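Side-chain contacts in putative TetR family transcriptional regulator (Streptomyces coelicolor A3, PDB 3BQY), which probably binds DNA and represses transcription, as TetR family regulators generally do: residues Met25-Leu28 against Ala29-Asp33; Tyr42-Ala45 against Lys46-Leu50. All coordinates share one frame; numbering follows the deposited sequence.

Contact 1: residues Met25-Leu28 against Ala29-Asp33; sequences MRRL and AQAMD
Gln30 folds back over the preceding turn of helix 25-32 and meets the backbone of Arg26 and Arg27. Gln30 CB sits 3.6 Å from Arg27 O. Gln30 CG lies 3.4 Å from Arg26 O, because it stands beside the backbone N and anti to the carbonyl carbon (chi1 -68°). The chain runs on extended, and CD passes the same Arg26 carbonyl. At the tip the two amide atoms part: Gln30 OE1 turns to Arg27, 3.8 Å from its CA, while Gln30 NE2 stays at the longer distance of 4.1 Å from Arg26 O. The Arg27 side chain crosses Gln30 at about a right angle. Arg27 CD lies 4.0 Å from Gln30 OE1, and the guanidinium and amide planes are 33° apart. This polar side of the helix is largely exposed.

On another side of the helix, Leu28 and Met32 lie side by side and point the same way. Leu28 CD1 is 4.1 Å from SE of Met32, which is a selenomethionine. Both side chains reach Thr10 of helix 4-18, and Leu28 also rests on Leu39 and Leu49. The backbone keeps the regular i to i+4 helical bonds: Ala29 N, Gln30 N, Ala31 N and Met32 N bond to the carbonyls four residues earlier, the last with the least straight bond (3.1 Å for Met32 N to Leu28 O). Asp33 then takes positive phi and closes the helix in a Schellman motif. The arrangement is consistent with the first helix of the predicted helix-turn-helix, probably the DNA-binding unit.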
HETATM    1  N   MSE A  25      13.705 -15.593 -13.189  1.00 25.70           N
HETATM    2  CA  MSE A  25      13.778 -15.924 -14.609  1.00 25.44           C
HETATM    3  C   MSE A  25      14.240 -17.379 -14.774  1.00 25.28           C
HETATM    4  O   MSE A  25      13.726 -18.087 -15.626  1.00 25.24           O
HETATM    5  CB  MSE A  25      14.718 -14.963 -15.358  1.00 25.33           C
HETATM    6  CG  MSE A  25      14.245 -13.525 -15.287  1.00 24.38           C
HETATM    7 SE   MSE A  25      12.580 -13.241 -16.245  0.80 29.81          SE
HETATM    8  CE  MSE A  25      13.331 -12.878 -18.016  1.00 28.86           C
ATOM      9  N   ARG A  26      15.191 -17.823 -13.955  1.00 25.26           N
ATOM     10  CA  ARG A  26      15.651 -19.216 -14.017  1.00 26.62           C
ATOM     11  C   ARG A  26      14.517 -20.184 -13.665  1.00 26.12           C
ATOM     12  O   ARG A  26      14.338 -21.196 -14.350  1.00 25.72           O
ATOM     13  CB  ARG A  26      16.873 -19.449 -13.122  1.00 26.44           C
ATOM     14  CG  ARG A  26      18.078 -18.588 -13.582  1.00 28.98           C
ATOM     15  CD  ARG A  26      19.384 -18.914 -12.877  1.00 28.54           C
ATOM     16  NE  ARG A  26      20.402 -17.879 -13.090  1.00 31.08           N
ATOM     17  CZ  ARG A  26      21.187 -17.798 -14.166  1.00 36.79           C
ATOM     18  NH1 ARG A  26      21.077 -18.701 -15.153  1.00 37.37           N
ATOM     19  NH2 ARG A  26      22.090 -16.806 -14.263  1.00 34.47           N
ATOM     20  N   ARG A  27      13.779 -19.867 -12.602  1.00 26.14           N
ATOM     21  CA  ARG A  27      12.629 -20.702 -12.159  1.00 27.59           C
ATOM     22  C   ARG A  27      11.586 -20.789 -13.269  1.00 27.68           C
ATOM     23  O   ARG A  27      11.047 -21.852 -13.536  1.00 27.74           O
ATOM     24  CB  ARG A  27      11.992 -20.116 -10.881  1.00 27.55           C
ATOM     25  CG  ARG A  27      10.816 -20.885 -10.287  1.00 28.19           C
ATOM     26  CD  ARG A  27      11.275 -22.149  -9.575  1.00 28.24           C
ATOM     27  NE  ARG A  27      10.132 -23.022  -9.263  1.00 31.64           N
ATOM     28  CZ  ARG A  27       9.605 -23.907 -10.115  1.00 32.30           C
ATOM     29  NH1 ARG A  27       8.598 -24.677  -9.722  1.00 32.84           N
ATOM     30  NH2 ARG A  27      10.089 -24.033 -11.356  1.00 30.89           N
ATOM     31  N   LEU A  28      11.293 -19.648 -13.899  1.00 27.73           N
ATOM     32  CA  LEU A  28      10.404 -19.582 -15.051  1.00 27.79           C
ATOM     33  C   LEU A  28      10.913 -20.379 -16.237  1.00 28.53           C
ATOM     34  O   LEU A  28      10.128 -21.051 -16.902  1.00 28.89           O
ATOM     35  CB  LEU A  28      10.193 -18.108 -15.467  1.00 27.99           C
ATOM     36  CG  LEU A  28       9.140 -17.751 -16.512  1.00 28.96           C
ATOM     37  CD1 LEU A  28       7.810 -18.430 -16.231  1.00 29.32           C
ATOM     38  CD2 LEU A  28       8.965 -16.225 -16.519  1.00 27.65           C
ATOM     39  N   ALA A  29      12.216 -20.288 -16.527  1.00 28.92           N
ATOM     40  CA  ALA A  29      12.835 -21.093 -17.574  1.00 29.83           C
ATOM     41  C   ALA A  29      12.693 -22.602 -17.284  1.00 30.40           C
ATOM     42  O   ALA A  29      12.380 -23.381 -18.187  1.00 30.48           O
ATOM     43  CB  ALA A  29      14.318 -20.718 -17.747  1.00 29.30           C
ATOM     44  N   GLN A  30      12.935 -23.002 -16.029  1.00 31.34           N
ATOM     45  CA  GLN A  30      12.809 -24.423 -15.633  1.00 32.34           C
ATOM     46  C   GLN A  30      11.357 -24.851 -15.873  1.00 33.91           C
ATOM     47  O   GLN A  30      11.110 -25.890 -16.474  1.00 34.17           O
ATOM     48  CB  GLN A  30      13.252 -24.680 -14.164  1.00 32.33           C
ATOM     49  CG  GLN A  30      14.777 -24.506 -13.871  1.00 30.70           C
ATOM     50  CD  GLN A  30      15.099 -24.173 -12.400  1.00 30.45           C
ATOM     51  OE1 GLN A  30      14.155 -24.176 -11.547  1.00 34.12           O
ATOM     52  NE2 GLN A  30      16.459 -23.868 -12.102  1.00 32.80           N
ATOM     53  N   ALA A  31      10.411 -24.006 -15.457  1.00 35.44           N
ATOM     54  CA  ALA A  31       8.970 -24.271 -15.626  1.00 37.22           C
ATOM     55  C   ALA A  31       8.533 -24.474 -17.080  1.00 38.34           C
ATOM     56  O   ALA A  31       7.654 -25.291 -17.344  1.00 38.73           O
ATOM     57  CB  ALA A  31       8.135 -23.171 -14.976  1.00 36.83           C
HETATM   58  N   MSE A  32       9.143 -23.742 -18.012  1.00 39.46           N
HETATM   59  CA  MSE A  32       8.783 -23.834 -19.433  1.00 40.92           C
HETATM   60  C   MSE A  32       9.736 -24.701 -20.250  1.00 40.87           C
HETATM   61  O   MSE A  32       9.608 -24.776 -21.480  1.00 40.94           O
HETATM   62  CB  MSE A  32       8.739 -22.448 -20.064  1.00 40.37           C
HETATM   63  CG  MSE A  32       8.014 -21.421 -19.227  1.00 42.16           C
HETATM   64 SE   MSE A  32       7.951 -19.714 -20.150  0.80 44.19          SE
HETATM   65  CE  MSE A  32       6.534 -20.170 -21.429  1.00 39.31           C
ATOM     66  N   ASP A  33      10.698 -25.331 -19.575  1.00 41.07           N
ATOM     67  CA  ASP A  33      11.694 -26.173 -20.238  1.00 41.48           C
ATOM     68  C   ASP A  33      12.373 -25.421 -21.395  1.00 41.30           C
ATOM     69  O   ASP A  33      12.435 -25.908 -22.526  1.00 41.59           O
ATOM     70  CB  ASP A  33      11.054 -27.498 -20.701  1.00 41.61           C
ATOM     71  CG  ASP A  33      12.072 -28.617 -20.897  1.00 42.79           C
ATOM     72  OD1 ASP A  33      13.254 -28.348 -21.212  1.00 43.93           O
ATOM     73  OD2 ASP A  33      11.678 -29.790 -20.743  1.00 44.41           O
TER

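Contact 2: residues Tyr42-Ala45 against Lys46-Leu50; sequences YFAA and KQDLL
Lys46 opens helix 46-57 and meets Ala45, its N-cap, through CB, which lies 3.8 Å from Ala45 C. Its chain leads away from the loop, and NZ makes a weak hydrogen bond to Leu23 O.

Asp48 turns back to the helix start. With CG beside its own backbone N (chi1 -62°), Asp48 OD2 comes within 3.0 Å of Ala45 N. The hydrogen bond is weak, since the angle at the hydrogen is 121°. Asp48 OD2 also touches the methyl CB of Ala44 at 3.6 Å. Ala45 O takes two further weak bonds, from Asp48 N and from Leu49 N, the second longer at 3.4 Å but straighter.

Leu49 carries the apolar part. Its CG is anti to the backbone N (chi1 171°), and this sets Leu49 CD1 over one face of the Phe43 ring in a CH-pi contact, 4.0 Å from the centroid. The methyl is offset toward the rim, near CE2 and CZ. Across the ring, Phe43 CD1 approaches Leu49 N and CA, both at 3.6 Å. Helix 4-18 also packs on Phe43, through Thr7 and Val8. Replacing this phenylalanine by alanine removes the ring and is likely to leave Leu49 CD1 without an aromatic face and a gap beside helix 4-18.

The weak Asp48 bond resembles the N3-to-N-cap half of a capping box, but Ala45 has no side-chain acceptor for the reciprocal bond, so the box is incomplete. The carboxylate near the helix start probably interacts favourably with the helix dipole, while the ring and Leu49 join loop and helix through apolar contact.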
ATOM      1  N   TYR A  42      12.456 -12.135 -24.801  1.00 36.62           N
ATOM      2  CA  TYR A  42      11.083 -11.619 -24.687  1.00 36.99           C
ATOM      3  C   TYR A  42      10.937 -10.530 -23.637  1.00 35.93           C
ATOM      4  O   TYR A  42      10.143  -9.607 -23.800  1.00 36.58           O
ATOM      5  CB  TYR A  42      10.091 -12.769 -24.442  1.00 37.88           C
ATOM      6  CG  TYR A  42      10.057 -13.709 -25.621  1.00 40.29           C
ATOM      7  CD1 TYR A  42       9.270 -13.418 -26.752  1.00 42.34           C
ATOM      8  CD2 TYR A  42      10.851 -14.859 -25.643  1.00 41.15           C
ATOM      9  CE1 TYR A  42       9.263 -14.271 -27.867  1.00 42.35           C
ATOM     10  CE2 TYR A  42      10.851 -15.715 -26.744  1.00 42.16           C
ATOM     11  CZ  TYR A  42      10.057 -15.417 -27.853  1.00 42.21           C
ATOM     12  OH  TYR A  42      10.066 -16.271 -28.945  1.00 42.31           O
ATOM     13  N   PHE A  43      11.708 -10.640 -22.560  1.00 34.38           N
ATOM     14  CA  PHE A  43      11.690  -9.661 -21.485  1.00 33.42           C
ATOM     15  C   PHE A  43      13.123  -9.312 -21.133  1.00 32.69           C
ATOM     16  O   PHE A  43      13.843 -10.159 -20.609  1.00 33.31           O
ATOM     17  CB  PHE A  43      10.975 -10.233 -20.250  1.00 32.33           C
ATOM     18  CG  PHE A  43       9.569 -10.640 -20.519  1.00 32.88           C
ATOM     19  CD1 PHE A  43       8.560  -9.693 -20.539  1.00 32.13           C
ATOM     20  CD2 PHE A  43       9.262 -11.964 -20.804  1.00 32.87           C
ATOM     21  CE1 PHE A  43       7.244 -10.064 -20.821  1.00 34.77           C
ATOM     22  CE2 PHE A  43       7.958 -12.344 -21.076  1.00 34.71           C
ATOM     23  CZ  PHE A  43       6.946 -11.391 -21.075  1.00 32.46           C
ATOM     24  N   ALA A  44      13.522  -8.072 -21.383  1.00 31.51           N
ATOM     25  CA  ALA A  44      14.910  -7.651 -21.157  1.00 30.44           C
ATOM     26  C   ALA A  44      15.350  -7.823 -19.700  1.00 29.51           C
ATOM     27  O   ALA A  44      16.525  -8.074 -19.426  1.00 28.93           O
ATOM     28  CB  ALA A  44      15.116  -6.207 -21.609  1.00 30.47           C
ATOM     29  N   ALA A  45      14.397  -7.689 -18.775  1.00 28.10           N
ATOM     30  CA  ALA A  45      14.665  -7.814 -17.352  1.00 27.22           C
ATOM     31  C   ALA A  45      13.435  -8.399 -16.661  1.00 27.03           C
ATOM     32  O   ALA A  45      12.327  -8.365 -17.218  1.00 26.44           O
ATOM     33  CB  ALA A  45      15.004  -6.455 -16.762  1.00 26.14           C
ATOM     34  N   LYS A  46      13.631  -8.930 -15.460  1.00 25.82           N
ATOM     35  CA  LYS A  46      12.512  -9.451 -14.666  1.00 27.03           C
ATOM     36  C   LYS A  46      11.458  -8.370 -14.394  1.00 26.23           C
ATOM     37  O   LYS A  46      10.264  -8.662 -14.419  1.00 26.28           O
ATOM     38  CB  LYS A  46      12.971 -10.102 -13.348  1.00 27.19           C
ATOM     39  CG  LYS A  46      11.792 -10.859 -12.659  1.00 28.39           C
ATOM     40  CD  LYS A  46      12.245 -11.632 -11.423  1.00 30.51           C
ATOM     41  CE  LYS A  46      12.697 -10.711 -10.324  1.00 34.35           C
ATOM     42  NZ  LYS A  46      12.724 -11.455  -9.026  1.00 37.84           N
ATOM     43  N   GLN A  47      11.877  -7.123 -14.206  1.00 26.64           N
ATOM     44  CA  GLN A  47      10.916  -6.040 -13.969  0.50 27.53           C
ATOM     45  C   GLN A  47       9.942  -5.870 -15.165  1.00 27.52           C
ATOM     46  O   GLN A  47       8.779  -5.503 -14.974  1.00 28.22           O
ATOM     47  CB  GLN A  47      11.626  -4.729 -13.555  0.50 27.58           C
ATOM     48  CG  GLN A  47      11.605  -3.592 -14.578  0.50 28.14           C
ATOM     49  CD  GLN A  47      12.366  -2.335 -14.149  0.50 28.44           C
ATOM     50  OE1 GLN A  47      12.841  -2.209 -13.008  0.50 28.77           O
ATOM     51  NE2 GLN A  47      12.487  -1.392 -15.078  0.50 28.54           N
ATOM     52  N   ASP A  48      10.417  -6.153 -16.379  1.00 26.91           N
ATOM     53  CA  ASP A  48       9.589  -6.097 -17.596  1.00 27.22           C
ATOM     54  C   ASP A  48       8.547  -7.217 -17.584  1.00 26.06           C
ATOM     55  O   ASP A  48       7.376  -7.003 -17.910  1.00 25.60           O
ATOM     56  CB  ASP A  48      10.454  -6.189 -18.862  1.00 27.33           C
ATOM     57  CG  ASP A  48      11.445  -5.024 -18.978  1.00 31.92           C
ATOM     58  OD1 ASP A  48      11.031  -3.868 -18.796  1.00 35.28           O
ATOM     59  OD2 ASP A  48      12.642  -5.259 -19.236  1.00 34.80           O
ATOM     60  N   LEU A  49       8.962  -8.405 -17.186  1.00 25.16           N
ATOM     61  CA  LEU A  49       8.006  -9.491 -16.967  1.00 25.38           C
ATOM     62  C   LEU A  49       6.963  -9.105 -15.887  1.00 25.19           C
ATOM     63  O   LEU A  49       5.761  -9.264 -16.108  1.00 26.10           O
ATOM     64  CB  LEU A  49       8.733 -10.792 -16.585  1.00 24.71           C
ATOM     65  CG  LEU A  49       7.832 -11.946 -16.117  1.00 27.32           C
ATOM     66  CD1 LEU A  49       6.979 -12.488 -17.290  1.00 28.31           C
ATOM     67  CD2 LEU A  49       8.680 -13.031 -15.473  1.00 27.07           C
ATOM     68  N   LEU A  50       7.416  -8.619 -14.739  1.00 24.36           N
ATOM     69  CA  LEU A  50       6.496  -8.201 -13.661  1.00 24.74           C
ATOM     70  C   LEU A  50       5.513  -7.142 -14.121  1.00 24.94           C
ATOM     71  O   LEU A  50       4.314  -7.209 -13.794  1.00 25.50           O
ATOM     72  CB  LEU A  50       7.264  -7.721 -12.421  1.00 24.91           C
ATOM     73  CG  LEU A  50       8.028  -8.854 -11.696  1.00 24.40           C
ATOM     74  CD1 LEU A  50       9.016  -8.237 -10.716  1.00 26.60           C
ATOM     75  CD2 LEU A  50       7.104  -9.819 -11.007  1.00 25.76           C
TER

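How the contacts relate
Both contacts are local and partly buried, in the TetR-family N-terminal region. Contact 1 and the start of contact 2 fall within the predicted helix-turn-helix. Contact 1 lies within helix 25-32 and runs into the turn at Asp33. Contact 2 joins the loop after helix 36-42 to the start of helix 46-57. Their apolar sides meet: Leu28 CD2 is 3.4 Å from Leu49 CD2, Met25 SE packs on Leu49 and Lys46, and Met25 CE on the Phe43 carbonyl. Helix 4-18 touches both. Contact 1 carries two arginines and a glutamine on its more exposed side, around regular helical bonds. Contact 2 has an aspartate among weak bonds, and its buried part pairs a phenylalanine ring with a leucine.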